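Local coordinates for reticulocyte binding protein (Streptococcus agalactiae COH1, PDB 3FAW) that is probably a cell-wall-anchored pullulanase that hydrolyses alpha-1,6 linkages in pullulan and branched alpha-glucans, at residues A[149-154]-A[406-411]. Residues are numbered along the deposited sequence; the frame is centred on the assembly and turned at random. Where two conformers were deposited one is given.
Sequences SLWSPS and PNYYHF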
ATOM      1  N   SER A 149      -8.305   6.931  27.010  1.00 15.45           N
ATOM      2  CA  SER A 149      -9.077   7.983  26.343  1.00 15.46           C
ATOM      3  C   SER A 149      -9.713   7.440  25.067  1.00 13.25           C
ATOM      4  O   SER A 149      -9.045   6.761  24.285  1.00 13.00           O
ATOM      5  CB  SER A 149      -8.181   9.176  26.003  1.00 15.93           C
ATOM      6  OG  SER A 149      -7.992  10.015  27.131  1.00 21.53           O
ATOM      7  N   LEU A 150     -10.997   7.740  24.873  1.00 12.28           N
ATOM      8  CA  LEU A 150     -11.742   7.361  23.663  1.00 12.52           C
ATOM      9  C   LEU A 150     -12.612   8.534  23.199  1.00 12.55           C
ATOM     10  O   LEU A 150     -13.407   9.065  23.978  1.00 12.19           O
ATOM     11  CB  LEU A 150     -12.641   6.150  23.933  1.00 12.80           C
ATOM     12  CG  LEU A 150     -13.444   5.643  22.725  1.00 11.80           C
ATOM     13  CD1 LEU A 150     -12.543   4.849  21.778  1.00 12.85           C
ATOM     14  CD2 LEU A 150     -14.641   4.812  23.158  1.00 12.27           C
ATOM     15  N   TRP A 151     -12.467   8.923  21.934  1.00 13.17           N
ATOM     16  CA  TRP A 151     -13.263  10.011  21.356  1.00 14.04           C
ATOM     17  C   TRP A 151     -14.599   9.467  20.839  1.00 13.56           C
ATOM     18  O   TRP A 151     -14.622   8.560  20.008  1.00 13.88           O
ATOM     19  CB  TRP A 151     -12.480  10.693  20.225  1.00 14.36           C
ATOM     20  CG  TRP A 151     -13.171  11.871  19.607  1.00 14.55           C
ATOM     21  CD1 TRP A 151     -13.140  13.164  20.043  1.00 14.27           C
ATOM     22  CD2 TRP A 151     -13.982  11.864  18.426  1.00 14.87           C
ATOM     23  NE1 TRP A 151     -13.889  13.961  19.209  1.00 15.83           N
ATOM     24  CE2 TRP A 151     -14.419  13.188  18.211  1.00 14.35           C
ATOM     25  CE3 TRP A 151     -14.391  10.864  17.535  1.00 15.95           C
ATOM     26  CZ2 TRP A 151     -15.243  13.542  17.135  1.00 17.65           C
ATOM     27  CZ3 TRP A 151     -15.207  11.214  16.465  1.00 15.77           C
ATOM     28  CH2 TRP A 151     -15.625  12.543  16.274  1.00 15.04           C
ATOM     29  N   SER A 152     -15.706  10.014  21.340  1.00 13.92           N
ATOM     30  CA  SER A 152     -17.050   9.558  20.944  1.00 13.93           C
ATOM     31  C   SER A 152     -18.134  10.543  21.414  1.00 14.27           C
ATOM     32  O   SER A 152     -18.857  10.269  22.368  1.00 13.64           O
ATOM     33  CB  SER A 152     -17.325   8.153  21.503  1.00 14.43           C
ATOM     34  OG  SER A 152     -18.543   7.628  21.005  1.00 13.61           O
ATOM     35  N   PRO A 153     -18.263  11.688  20.721  1.00 13.00           N
ATOM     36  CA  PRO A 153     -19.040  12.803  21.258  1.00 13.65           C
ATOM     37  C   PRO A 153     -20.558  12.582  21.363  1.00 12.86           C
ATOM     38  O   PRO A 153     -21.194  13.271  22.155  1.00 12.50           O
ATOM     39  CB  PRO A 153     -18.718  13.951  20.290  1.00 13.25           C
ATOM     40  CG  PRO A 153     -18.348  13.288  19.023  1.00 13.88           C
ATOM     41  CD  PRO A 153     -17.702  11.993  19.393  1.00 13.20           C
ATOM     42  N   SER A 154     -21.123  11.640  20.601  1.00 11.81           N
ATOM     43  CA  SER A 154     -22.573  11.407  20.600  0.50 13.61           C
ATOM     44  C   SER A 154     -23.021  10.318  21.582  1.00 13.22           C
ATOM     45  O   SER A 154     -24.216  10.035  21.691  1.00 11.96           O
ATOM     46  CB  SER A 154     -23.063  11.058  19.190  0.50 13.74           C
ATOM     47  OG  SER A 154     -22.579   9.791  18.772  0.50 18.70           O
ATOM     48  N   PRO A 406     -21.347   7.440  14.869  1.00 13.19           N
ATOM     49  CA  PRO A 406     -22.017   7.350  13.577  1.00 12.87           C
ATOM     50  C   PRO A 406     -21.932   8.655  12.790  1.00 13.10           C
ATOM     51  O   PRO A 406     -21.752   9.729  13.375  1.00 13.52           O
ATOM     52  CB  PRO A 406     -23.468   7.032  13.953  1.00 13.06           C
ATOM     53  CG  PRO A 406     -23.644   7.628  15.301  1.00 13.83           C
ATOM     54  CD  PRO A 406     -22.303   7.557  15.985  1.00 12.49           C
ATOM     55  N   ASN A 407     -22.047   8.549  11.469  1.00 12.55           N
ATOM     56  CA  ASN A 407     -22.066   9.717  10.595  1.00 12.55           C
ATOM     57  C   ASN A 407     -20.879  10.651  10.858  1.00 12.32           C
ATOM     58  O   ASN A 407     -21.068  11.829  11.153  1.00 13.68           O
ATOM     59  CB  ASN A 407     -23.385  10.486  10.763  1.00 12.94           C
ATOM     60  CG  ASN A 407     -24.596   9.574  10.809  1.00 13.43           C
ATOM     61  OD1 ASN A 407     -25.016   9.026   9.791  1.00 17.66           O
ATOM     62  ND2 ASN A 407     -25.166   9.415  11.993  1.00 12.12           N
ATOM     63  N   TYR A 408     -19.659  10.127  10.771  1.00 13.11           N
ATOM     64  CA  TYR A 408     -18.476  10.986  10.898  1.00 14.30           C
ATOM     65  C   TYR A 408     -17.197  10.452  10.233  1.00 13.87           C
ATOM     66  O   TYR A 408     -16.629  11.110   9.360  1.00 13.28           O
ATOM     67  CB  TYR A 408     -18.160  11.313  12.368  1.00 14.27           C
ATOM     68  CG  TYR A 408     -16.901  12.137  12.444  1.00 13.82           C
ATOM     69  CD1 TYR A 408     -16.948  13.518  12.294  1.00 11.97           C
ATOM     70  CD2 TYR A 408     -15.654  11.527  12.581  1.00  9.98           C
ATOM     71  CE1 TYR A 408     -15.800  14.273  12.312  1.00 14.50           C
ATOM     72  CE2 TYR A 408     -14.500  12.269  12.594  1.00 10.05           C
ATOM     73  CZ  TYR A 408     -14.572  13.647  12.458  1.00 12.97           C
ATOM     74  OH  TYR A 408     -13.423  14.400  12.471  1.00 11.50           O
ATOM     75  N   TYR A 409     -16.732   9.293  10.687  1.00 13.69           N
ATOM     76  CA  TYR A 409     -15.393   8.792  10.335  1.00 13.34           C
ATOM     77  C   TYR A 409     -15.217   8.503   8.848  1.00 12.50           C
ATOM     78  O   TYR A 409     -14.137   8.709   8.288  1.00 12.27           O
ATOM     79  CB  TYR A 409     -15.066   7.515  11.121  1.00 13.32           C
ATOM     80  CG  TYR A 409     -14.480   7.746  12.499  1.00 13.20           C
ATOM     81  CD1 TYR A 409     -13.212   8.301  12.653  1.00 12.47           C
ATOM     82  CD2 TYR A 409     -15.177   7.371  13.648  1.00 12.73           C
ATOM     83  CE1 TYR A 409     -12.660   8.498  13.910  1.00 10.06           C
ATOM     84  CE2 TYR A 409     -14.633   7.564  14.910  1.00 13.56           C
ATOM     85  CZ  TYR A 409     -13.374   8.125  15.033  1.00 13.29           C
ATOM     86  OH  TYR A 409     -12.824   8.310  16.279  1.00 14.19           O
ATOM     87  N   HIS A 410     -16.276   8.014   8.213  1.00 12.03           N
ATOM     88  CA  HIS A 410     -16.203   7.634   6.808  1.00 11.85           C
ATOM     89  C   HIS A 410     -16.606   8.792   5.899  1.00 11.37           C
ATOM     90  O   HIS A 410     -17.310   9.714   6.326  1.00 10.75           O
ATOM     91  CB  HIS A 410     -17.096   6.422   6.536  1.00 11.49           C
ATOM     92  CG  HIS A 410     -16.818   5.253   7.429  1.00 13.42           C
ATOM     93  ND1 HIS A 410     -17.705   4.822   8.393  1.00  9.85           N
ATOM     94  CD2 HIS A 410     -15.747   4.427   7.507  1.00 13.76           C
ATOM     95  CE1 HIS A 410     -17.193   3.780   9.023  1.00 12.37           C
ATOM     96  NE2 HIS A 410     -16.007   3.518   8.505  1.00 13.92           N
ATOM     97  N   PHE A 411     -16.146   8.743   4.652  1.00 10.37           N
ATOM     98  CA  PHE A 411     -16.714   9.582   3.600  1.00 11.88           C
ATOM     99  C   PHE A 411     -18.196   9.224   3.503  1.00 12.92           C
ATOM    100  O   PHE A 411     -18.563   8.058   3.644  1.00 13.59           O
ATOM    101  CB  PHE A 411     -16.038   9.352   2.249  1.00 10.81           C
ATOM    102  CG  PHE A 411     -14.687  10.003   2.105  1.00  9.76           C
ATOM    103  CD1 PHE A 411     -14.498  11.345   2.413  1.00  6.97           C
ATOM    104  CD2 PHE A 411     -13.604   9.274   1.615  1.00  9.62           C
ATOM    105  CE1 PHE A 411     -13.254  11.945   2.261  1.00  7.85           C
ATOM    106  CE2 PHE A 411     -12.351   9.870   1.460  1.00  9.75           C
ATOM    107  CZ  PHE A 411     -12.179  11.208   1.781  1.00  9.41           C
TER
HETATM  108  O   HOH W   1     -12.890   6.847  18.733  1.00 10.63           O
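The indole of W151 drives the edge of its six-membered ring toward one face of Y408, with CH2 standing 3.8 Å above the centre of the tyrosine ring; the planes meet at 53°, an edge-to-face pair well short of perpendicular. P153 CD lies over the centre of one indole face, 3.5 Å from its plane, so the tryptophan is packed by its own segment as well. The neighbouring CE3-CZ3 side of the six-membered ring makes an offset edge-to-face pair with Y409, with planes at 79° and W151 CE3 lying 3.2 Å from Y409 OH. The tyrosines also touch each other: Y409 CG lies in plane at the edge of Y408, and Y408 CD2 sits over one face of Y409, toward its rim. With CG anti to the backbone N (chi1 -177°), W151 directs its indole from the end of strand 146-151 toward both tyrosines.

The polar atoms around the cluster have partners. A water bridges the backbone carbonyl W151 O (2.7 Å), to which it donates, and Y409 OH (2.9 Å), while W151 NE1 bonds to Y129 O, and Y408 OH to D126 OD1 and M433 N. The result is a buried aromatic cluster at an interdomain interface, joining the CBM48-type beta domain to a loop of the catalytic TIM barrel.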